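Local coordinates for protein Ton_1535 (Thermococcus onnurineus, PDB 3ZPJ) that is of unknown function but folds as an alpha-solenoid, an otherwise regular helical stack marked by an unusual left-handed helical turn, at residues A[78-81]-A[82-86]; A[33-36]-A[37-41]; A[118-121]-A[122-126]. One frame throughout, in Å; residues are numbered along the deposited sequence.

Contact 1: A[78-81]-A[82-86]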
ATOM      1  N   SER A  78     -11.767   8.804 -16.367  1.00 32.40           N
ATOM      2  CA  SER A  78     -10.833   8.236 -15.385  1.00 33.49           C
ATOM      3  C   SER A  78     -10.924   6.730 -15.347  1.00 33.69           C
ATOM      4  O   SER A  78      -9.903   6.038 -15.324  1.00 45.21           O
ATOM      5  CB  SER A  78     -11.114   8.769 -13.986  1.00 34.69           C
ATOM      6  OG  SER A  78     -10.819  10.140 -13.914  1.00 42.51           O
ATOM      7  N   ILE A  79     -12.154   6.229 -15.326  1.00 33.54           N
ATOM      8  CA  ILE A  79     -12.408   4.791 -15.373  1.00 36.42           C
ATOM      9  C   ILE A  79     -11.774   4.159 -16.614  1.00 46.82           C
ATOM     10  O   ILE A  79     -11.051   3.165 -16.528  1.00 49.07           O
ATOM     11  CB  ILE A  79     -13.905   4.516 -15.302  1.00 36.11           C
ATOM     12  CG1 ILE A  79     -14.459   5.139 -14.010  1.00 35.34           C
ATOM     13  CG2 ILE A  79     -14.201   3.005 -15.371  1.00 35.87           C
ATOM     14  CD1 ILE A  79     -15.923   4.863 -13.752  1.00 27.89           C
ATOM     15  N   ILE A  80     -12.008   4.771 -17.762  1.00 46.83           N
ATOM     16  CA  ILE A  80     -11.410   4.312 -19.004  1.00 45.41           C
ATOM     17  C   ILE A  80      -9.884   4.381 -18.930  1.00 42.53           C
ATOM     18  O   ILE A  80      -9.183   3.473 -19.384  1.00 39.57           O
ATOM     19  CB  ILE A  80     -11.935   5.163 -20.174  1.00 42.30           C
ATOM     20  CG1 ILE A  80     -13.425   4.853 -20.393  1.00 34.63           C
ATOM     21  CG2 ILE A  80     -11.094   4.943 -21.425  1.00 30.64           C
ATOM     22  CD1 ILE A  80     -14.142   5.823 -21.303  1.00 36.03           C
ATOM     23  N   ALA A  81      -9.386   5.457 -18.333  1.00 43.21           N
ATOM     24  CA  ALA A  81      -7.947   5.714 -18.246  1.00 48.11           C
ATOM     25  C   ALA A  81      -7.187   4.669 -17.439  1.00 43.20           C
ATOM     26  O   ALA A  81      -6.139   4.214 -17.861  1.00 46.77           O
ATOM     27  CB  ALA A  81      -7.685   7.094 -17.670  1.00 44.83           C
ATOM     28  N   SER A  82      -7.706   4.308 -16.269  1.00 38.40           N
ATOM     29  CA  SER A  82      -7.010   3.331 -15.438  1.00 46.45           C
ATOM     30  C   SER A  82      -7.070   1.921 -16.032  1.00 46.99           C
ATOM     31  O   SER A  82      -6.106   1.174 -15.911  1.00 50.77           O
ATOM     32  CB  SER A  82      -7.466   3.359 -13.965  1.00 39.33           C
ATOM     33  OG  SER A  82      -8.827   3.026 -13.812  1.00 37.83           O
ATOM     34  N   THR A  83      -8.157   1.574 -16.721  1.00 41.83           N
ATOM     35  CA  THR A  83      -8.230   0.248 -17.331  1.00 46.20           C
ATOM     36  C   THR A  83      -7.258   0.099 -18.514  1.00 45.86           C
ATOM     37  O   THR A  83      -6.678  -0.978 -18.719  1.00 46.47           O
ATOM     38  CB  THR A  83      -9.680  -0.169 -17.717  1.00 54.47           C
ATOM     39  OG1 THR A  83     -10.058   0.450 -18.939  1.00 70.13           O
ATOM     40  CG2 THR A  83     -10.658   0.239 -16.639  1.00 44.39           C
ATOM     41  N   LEU A  84      -7.072   1.171 -19.280  1.00 43.44           N
ATOM     42  CA  LEU A  84      -6.068   1.168 -20.345  1.00 47.05           C
ATOM     43  C   LEU A  84      -4.696   1.000 -19.736  1.00 50.62           C
ATOM     44  O   LEU A  84      -3.858   0.272 -20.259  1.00 57.03           O
ATOM     45  CB  LEU A  84      -6.088   2.469 -21.140  1.00 48.43           C
ATOM     46  CG  LEU A  84      -7.323   2.744 -21.985  1.00 50.98           C
ATOM     47  CD1 LEU A  84      -7.222   4.133 -22.585  1.00 50.54           C
ATOM     48  CD2 LEU A  84      -7.476   1.677 -23.071  1.00 55.34           C
ATOM     49  N   ALA A  85      -4.473   1.689 -18.626  1.00 49.90           N
ATOM     50  CA  ALA A  85      -3.187   1.648 -17.945  1.00 51.89           C
ATOM     51  C   ALA A  85      -2.897   0.259 -17.380  1.00 50.43           C
ATOM     52  O   ALA A  85      -1.768  -0.222 -17.468  1.00 56.12           O
ATOM     53  CB  ALA A  85      -3.131   2.698 -16.857  1.00 50.12           C
ATOM     54  N   ILE A  86      -3.913  -0.368 -16.796  1.00 47.44           N
ATOM     55  CA  ILE A  86      -3.844  -1.778 -16.435  1.00 52.42           C
ATOM     56  C   ILE A  86      -3.286  -2.581 -17.617  1.00 59.65           C
ATOM     57  O   ILE A  86      -2.274  -3.261 -17.485  1.00 69.14           O
ATOM     58  CB  ILE A  86      -5.246  -2.351 -16.075  1.00 61.36           C
ATOM     59  CG1 ILE A  86      -5.882  -1.600 -14.909  1.00 66.22           C
ATOM     60  CG2 ILE A  86      -5.162  -3.817 -15.734  1.00 55.93           C
ATOM     61  CD1 ILE A  86      -5.157  -1.730 -13.620  1.00 70.44           C
TER

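Contact 2: A[33-36]-A[37-41]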
ATOM      1  N   VAL A  33     -20.202   2.285 -17.744  1.00 35.72           N
ATOM      2  CA  VAL A  33     -18.795   2.353 -18.075  1.00 35.16           C
ATOM      3  C   VAL A  33     -17.979   1.483 -17.130  1.00 40.04           C
ATOM      4  O   VAL A  33     -17.056   0.791 -17.566  1.00 42.90           O
ATOM      5  CB  VAL A  33     -18.292   3.816 -18.056  1.00 37.89           C
ATOM      6  CG1 VAL A  33     -16.796   3.883 -18.289  1.00 47.68           C
ATOM      7  CG2 VAL A  33     -19.004   4.605 -19.106  1.00 41.40           C
ATOM      8  N   GLN A  34     -18.323   1.550 -15.842  1.00 35.46           N
ATOM      9  CA  GLN A  34     -17.852   0.616 -14.823  1.00 47.78           C
ATOM     10  C   GLN A  34     -18.016  -0.830 -15.268  1.00 48.30           C
ATOM     11  O   GLN A  34     -17.091  -1.631 -15.182  1.00 44.04           O
ATOM     12  CB  GLN A  34     -18.661   0.785 -13.530  1.00 50.67           C
ATOM     13  CG  GLN A  34     -18.438   2.079 -12.789  1.00 68.25           C
ATOM     14  CD  GLN A  34     -17.175   2.053 -11.964  1.00 77.68           C
ATOM     15  OE1 GLN A  34     -16.286   1.227 -12.198  1.00 80.81           O
ATOM     16  NE2 GLN A  34     -17.086   2.955 -10.982  1.00 73.60           N
ATOM     17  N   VAL A  35     -19.213  -1.173 -15.715  1.00 45.69           N
ATOM     18  CA  VAL A  35     -19.471  -2.546 -16.081  1.00 42.91           C
ATOM     19  C   VAL A  35     -18.628  -2.905 -17.292  1.00 46.29           C
ATOM     20  O   VAL A  35     -17.913  -3.916 -17.285  1.00 43.60           O
ATOM     21  CB  VAL A  35     -20.959  -2.775 -16.357  1.00 49.07           C
ATOM     22  CG1 VAL A  35     -21.189  -4.154 -16.946  1.00 46.67           C
ATOM     23  CG2 VAL A  35     -21.738  -2.612 -15.072  1.00 52.47           C
ATOM     24  N   LEU A  36     -18.694  -2.065 -18.323  1.00 44.01           N
ATOM     25  CA  LEU A  36     -17.994  -2.354 -19.568  1.00 41.91           C
ATOM     26  C   LEU A  36     -16.518  -2.592 -19.290  1.00 47.33           C
ATOM     27  O   LEU A  36     -15.950  -3.599 -19.724  1.00 50.43           O
ATOM     28  CB  LEU A  36     -18.193  -1.233 -20.587  1.00 37.85           C
ATOM     29  CG  LEU A  36     -19.607  -1.114 -21.164  1.00 39.32           C
ATOM     30  CD1 LEU A  36     -19.803   0.230 -21.850  1.00 50.33           C
ATOM     31  CD2 LEU A  36     -19.892  -2.242 -22.135  1.00 46.44           C
ATOM     32  N   THR A  37     -15.911  -1.699 -18.517  1.00 48.92           N
ATOM     33  CA  THR A  37     -14.478  -1.788 -18.272  1.00 53.57           C
ATOM     34  C   THR A  37     -14.072  -2.979 -17.396  1.00 54.17           C
ATOM     35  O   THR A  37     -12.974  -3.504 -17.540  1.00 55.20           O
ATOM     36  CB  THR A  37     -13.891  -0.463 -17.726  1.00 44.21           C
ATOM     37  OG1 THR A  37     -14.643  -0.024 -16.600  1.00 36.97           O
ATOM     38  CG2 THR A  37     -13.938   0.616 -18.789  1.00 48.27           C
ATOM     39  N   LYS A  38     -14.967  -3.404 -16.508  1.00 59.04           N
ATOM     40  CA  LYS A  38     -14.721  -4.531 -15.608  1.00 55.70           C
ATOM     41  C   LYS A  38     -14.770  -5.849 -16.369  1.00 52.86           C
ATOM     42  O   LYS A  38     -14.117  -6.822 -16.001  1.00 56.96           O
ATOM     43  CB  LYS A  38     -15.769  -4.538 -14.496  1.00 62.54           C
ATOM     44  CG  LYS A  38     -15.385  -5.312 -13.244  1.00 68.59           C
ATOM     45  CD  LYS A  38     -16.378  -5.013 -12.119  1.00 76.19           C
ATOM     46  CE  LYS A  38     -16.485  -3.504 -11.878  1.00 78.35           C
ATOM     47  NZ  LYS A  38     -17.573  -3.135 -10.934  1.00 78.67           N
ATOM     48  N   ILE A  39     -15.576  -5.882 -17.420  1.00 48.35           N
ATOM     49  CA  ILE A  39     -15.574  -7.004 -18.338  1.00 38.60           C
ATOM     50  C   ILE A  39     -14.244  -7.119 -19.084  1.00 48.64           C
ATOM     51  O   ILE A  39     -13.666  -8.199 -19.185  1.00 55.12           O
ATOM     52  CB  ILE A  39     -16.692  -6.858 -19.352  1.00 37.60           C
ATOM     53  CG1 ILE A  39     -18.041  -7.010 -18.648  1.00 40.42           C
ATOM     54  CG2 ILE A  39     -16.519  -7.872 -20.481  1.00 45.41           C
ATOM     55  CD1 ILE A  39     -19.192  -7.164 -19.594  1.00 42.31           C
ATOM     56  N   VAL A  40     -13.774  -5.998 -19.618  1.00 56.07           N
ATOM     57  CA  VAL A  40     -12.493  -5.947 -20.313  1.00 54.36           C
ATOM     58  C   VAL A  40     -11.355  -6.395 -19.410  1.00 54.04           C
ATOM     59  O   VAL A  40     -10.514  -7.194 -19.808  1.00 60.21           O
ATOM     60  CB  VAL A  40     -12.182  -4.520 -20.817  1.00 51.61           C
ATOM     61  CG1 VAL A  40     -10.678  -4.347 -21.074  1.00 46.08           C
ATOM     62  CG2 VAL A  40     -12.988  -4.216 -22.076  1.00 51.44           C
ATOM     63  N   VAL A  41     -11.332  -5.872 -18.193  1.00 50.39           N
ATOM     64  CA  VAL A  41     -10.256  -6.180 -17.262  1.00 61.64           C
ATOM     65  C   VAL A  41     -10.205  -7.680 -16.920  1.00 73.08           C
ATOM     66  O   VAL A  41      -9.142  -8.298 -17.007  1.00 73.15           O
ATOM     67  CB  VAL A  41     -10.313  -5.276 -16.002  1.00 54.61           C
ATOM     68  CG1 VAL A  41      -9.407  -5.794 -14.904  1.00 59.40           C
ATOM     69  CG2 VAL A  41      -9.928  -3.838 -16.363  1.00 47.28           C
TER

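Contact 3: A[118-121]-A[122-126]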
ATOM      1  N   SER A 118     -10.137  13.944  -6.687  1.00 28.81           N
ATOM      2  CA  SER A 118      -9.606  12.891  -5.822  1.00 37.75           C
ATOM      3  C   SER A 118      -9.976  11.511  -6.355  1.00 26.63           C
ATOM      4  O   SER A 118      -9.275  10.538  -6.082  1.00 46.82           O
ATOM      5  CB  SER A 118     -10.068  13.076  -4.370  1.00 40.41           C
ATOM      6  OG  SER A 118     -11.437  13.423  -4.317  1.00 49.65           O
ATOM      7  N   THR A 119     -11.079  11.437  -7.103  1.00 29.52           N
ATOM      8  CA  THR A 119     -11.525  10.212  -7.768  1.00 32.39           C
ATOM      9  C   THR A 119     -10.539   9.895  -8.881  1.00 32.25           C
ATOM     10  O   THR A 119     -10.092   8.758  -9.055  1.00 32.30           O
ATOM     11  CB  THR A 119     -12.948  10.384  -8.399  1.00 43.47           C
ATOM     12  OG1 THR A 119     -13.932  10.457  -7.366  1.00 38.75           O
ATOM     13  CG2 THR A 119     -13.301   9.210  -9.314  1.00 37.38           C
ATOM     14  N   LEU A 120     -10.216  10.926  -9.639  1.00 30.43           N
ATOM     15  CA  LEU A 120      -9.256  10.833 -10.716  1.00 35.59           C
ATOM     16  C   LEU A 120      -7.884  10.482 -10.158  1.00 33.62           C
ATOM     17  O   LEU A 120      -7.171   9.657 -10.718  1.00 41.98           O
ATOM     18  CB  LEU A 120      -9.232  12.165 -11.444  1.00 31.21           C
ATOM     19  CG  LEU A 120      -8.120  12.693 -12.345  1.00 47.28           C
ATOM     20  CD1 LEU A 120      -7.541  11.656 -13.262  1.00 49.75           C
ATOM     21  CD2 LEU A 120      -8.729  13.847 -13.161  1.00 50.07           C
ATOM     22  N   ALA A 121      -7.520  11.105  -9.046  1.00 27.98           N
ATOM     23  CA  ALA A 121      -6.287  10.739  -8.366  1.00 29.30           C
ATOM     24  C   ALA A 121      -6.326   9.265  -7.953  1.00 35.56           C
ATOM     25  O   ALA A 121      -5.325   8.555  -8.038  1.00 38.62           O
ATOM     26  CB  ALA A 121      -6.075  11.616  -7.153  1.00 26.95           C
ATOM     27  N   TYR A 122      -7.484   8.804  -7.491  1.00 36.23           N
ATOM     28  CA  TYR A 122      -7.593   7.418  -7.069  1.00 32.74           C
ATOM     29  C   TYR A 122      -7.374   6.512  -8.267  1.00 36.46           C
ATOM     30  O   TYR A 122      -6.676   5.490  -8.148  1.00 32.13           O
ATOM     31  CB  TYR A 122      -8.943   7.132  -6.414  1.00 36.19           C
ATOM     32  CG  TYR A 122      -9.234   5.658  -6.262  1.00 40.15           C
ATOM     33  CD1 TYR A 122      -8.669   4.928  -5.227  1.00 42.53           C
ATOM     34  CD2 TYR A 122     -10.064   4.991  -7.159  1.00 29.36           C
ATOM     35  CE1 TYR A 122      -8.918   3.584  -5.080  1.00 34.68           C
ATOM     36  CE2 TYR A 122     -10.304   3.638  -7.029  1.00 32.78           C
ATOM     37  CZ  TYR A 122      -9.739   2.944  -5.976  1.00 37.76           C
ATOM     38  OH  TYR A 122      -9.987   1.600  -5.818  1.00 44.42           O
ATOM     39  N   HIS A 123      -7.931   6.899  -9.425  1.00 28.51           N
ATOM     40  CA  HIS A 123      -7.724   6.109 -10.645  1.00 29.28           C
ATOM     41  C   HIS A 123      -6.278   6.120 -11.130  1.00 32.36           C
ATOM     42  O   HIS A 123      -5.759   5.091 -11.584  1.00 29.96           O
ATOM     43  CB  HIS A 123      -8.732   6.457 -11.736  1.00 30.81           C
ATOM     44  CG  HIS A 123     -10.106   5.966 -11.421  1.00 35.28           C
ATOM     45  ND1 HIS A 123     -10.497   4.664 -11.651  1.00 34.11           N
ATOM     46  CD2 HIS A 123     -11.161   6.577 -10.835  1.00 41.71           C
ATOM     47  CE1 HIS A 123     -11.740   4.503 -11.237  1.00 37.82           C
ATOM     48  NE2 HIS A 123     -12.167   5.646 -10.738  1.00 40.58           N
ATOM     49  N   LEU A 124      -5.608   7.255 -10.971  1.00 31.36           N
ATOM     50  CA  LEU A 124      -4.193   7.328 -11.287  1.00 30.91           C
ATOM     51  C   LEU A 124      -3.392   6.333 -10.439  1.00 31.11           C
ATOM     52  O   LEU A 124      -2.425   5.737 -10.911  1.00 35.49           O
ATOM     53  CB  LEU A 124      -3.675   8.744 -11.065  1.00 26.49           C
ATOM     54  CG  LEU A 124      -3.951   9.733 -12.197  1.00 36.71           C
ATOM     55  CD1 LEU A 124      -3.690  11.140 -11.691  1.00 25.84           C
ATOM     56  CD2 LEU A 124      -3.066   9.410 -13.422  1.00 31.73           C
ATOM     57  N   ALA A 125      -3.797   6.153  -9.189  1.00 32.03           N
ATOM     58  CA  ALA A 125      -3.099   5.209  -8.306  1.00 32.78           C
ATOM     59  C   ALA A 125      -3.376   3.774  -8.707  1.00 33.65           C
ATOM     60  O   ALA A 125      -2.455   2.972  -8.786  1.00 43.74           O
ATOM     61  CB  ALA A 125      -3.471   5.430  -6.852  1.00 29.54           C
ATOM     62  N   ILE A 126      -4.643   3.454  -8.956  1.00 44.26           N
ATOM     63  CA  ILE A 126      -5.034   2.141  -9.482  1.00 39.36           C
ATOM     64  C   ILE A 126      -4.252   1.825 -10.755  1.00 42.47           C
ATOM     65  O   ILE A 126      -3.857   0.685 -10.990  1.00 49.04           O
ATOM     66  CB  ILE A 126      -6.549   2.086  -9.818  1.00 47.41           C
ATOM     67  CG1 ILE A 126      -7.403   2.207  -8.564  1.00 44.91           C
ATOM     68  CG2 ILE A 126      -6.900   0.816 -10.532  1.00 54.54           C
ATOM     69  CD1 ILE A 126      -6.824   1.560  -7.365  1.00 46.81           C
TER

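Contact 1: A[78-81]-A[82-86]
Ala-81 and Ser-82, adjoining residues of helix 70-86, meet the turns before and after them through the i to i+4 bonding of an alpha-helix, one rung of an alpha-solenoid. Ser-82 N donates to Ser-78 O at 3.0 Å, in a nearly straight bond with an N-H...O angle of 161°. The hydroxyl of Ser-82 lies between its backbone N and carbonyl carbon (chi1 63°), a torsion that lays OG back along the preceding turn, 3.5 Å from Ile-79 O. Its hydrogen bond goes to His-123 ND1 on helix 110-126.

Ile-80 offers both a carbonyl and a side chain. Its oxygen takes two donors from the same face of the peptide plane: Leu-84 N, and Thr-83 OG1 at 3.2 Å, the hydroxyl coming in well bent at a C=O...O angle of 119°. The other branch of Thr-83 crowds the neighbouring carbonyl, with CG2 just 3.0 Å from Ile-79 O, while the backbone bond from Thr-83 N to that oxygen is weak. A valine here, with a methyl in place of OG1, would probably leave Ile-80 O with Leu-84 N alone of these two donors. Leu-84 follows Ile-80 along one flank of the helix, CG2 of the isoleucine 4.1 Å from CD1 of the leucine. Phe-96 and Phe-97 of helix 90-104 pack on the CB of Ala-81. One turn on, Ala-85 N reaches Ala-81 O at 3.1 Å.

Contact 2: A[33-36]-A[37-41]
Thr-37 holds OG1 between its own backbone N and carbonyl carbon (chi1 52°), and this torsion swings the hydroxyl back against the turn before it, onto Val-33 O. The same torsion leaves CG2 beside the backbone N, so that the methyl too lies near that carbonyl. The hydroxyl bond is short, 2.7 Å from OG1 to Val-33 O, and the helical bond from Thr-37 N to the same oxygen measures 2.9 Å. The two donors come from opposite faces of the carbonyl plane, each tilted out of it. A buried threonine in mid-helix thus folds its hydroxyl onto the i-4 carbonyl and satisfies it within its own helix; the bond from OG1 fixes the rotation of the side chain, while Val-33 O takes two donors.

Farther round the helix the backbone bonds are less even. Lys-38 N shares itself between Gln-34 O, at 3.1 Å, and a weak second bond to Val-35 O, while Val-40 N meets Leu-36 O in the carbonyl plane with an N-H...O angle of 164°. The lysine chain bends at its third torsion (chi3 -55°), which turns it back over the preceding turn and leaves CE 3.8 Å from Gln-34 O. On the buried side Ile-39 lays CG1 3.4 Å from Val-35 O, and the outer carbons Val-35 CG1 and Ile-39 CD1 stand 4.5 Å apart, a loose apolar approach.

Helix 29-45 is one of the stacked helices of the alpha-solenoid, and three others share these faces of it. Val-35 and Ile-39 pack on helix 2-12 through Leu-4 and Val-11, Val-33, Leu-36 and Val-40 meet helix 53-66, and Gln-34, Thr-37 and Val-41 face helix 70-86.

Contact 3: A[118-121]-A[122-126]
On the C-terminal half of helix 110-126, Thr-119 and His-123 project from the same flank, one turn apart. The methyl of Thr-119 comes to the edge of the imidazole, in its plane, with CG2 3.7 Å from His-123 CD2. OG1 of the threonine lies beside the backbone N (chi1 -71°), which puts CG2 anti to that N and leaves the hydroxyl a weak bond to Met-115 O. The carbonyl of Thr-119 is approached twice: His-123 N bonds its oxygen at 2.9 Å, and ring carbon CD2 lies 3.0 Å from the same O, near the ring plane.

In this alpha-solenoid the helix packs between helix 70-86, where the His-123 side chain touches Ser-78 and Ile-79, and helix 151-170, where Tyr-122 touches Lys-167. Tyr-122 CD2 sits 4.1 Å above the centre of the His-123 ring, and one face of the tyrosine ring is in turn overlain near its rim by Ile-126 CG1. The bond from Tyr-122 N to Ser-118 O, 2.9 Å, is bent at the hydrogen (N-H...O 140°), and the donor stands above the carbonyl plane. Toward helix 90-104, Leu-120 and Leu-124 lie alongside each other, CD1 to CD1 at 4.2 Å, and both touch Phe-97.

Followed from the N terminus, the three contacts come in series, contact 2 on helix 29-45, contact 1 on helix 70-86 and contact 3 on helix 110-126. Each spans consecutive turns of a single helix, so none closes a long loop, and none nests within or crosses another. They join laterally instead. Contact 1 lies between the others, its centre about 10 Å from the centre of each. Packing joins it to contact 2, with Ile-79 CG2 3.3 Å from Thr-37 OG1; toward contact 3, Ser-78 OG packs on Leu-120 CB and the Ser-82 to His-123 pair adds a polar link. Contacts 2 and 3 do not touch, and helix 70-86 bridges their helices within the solenoid.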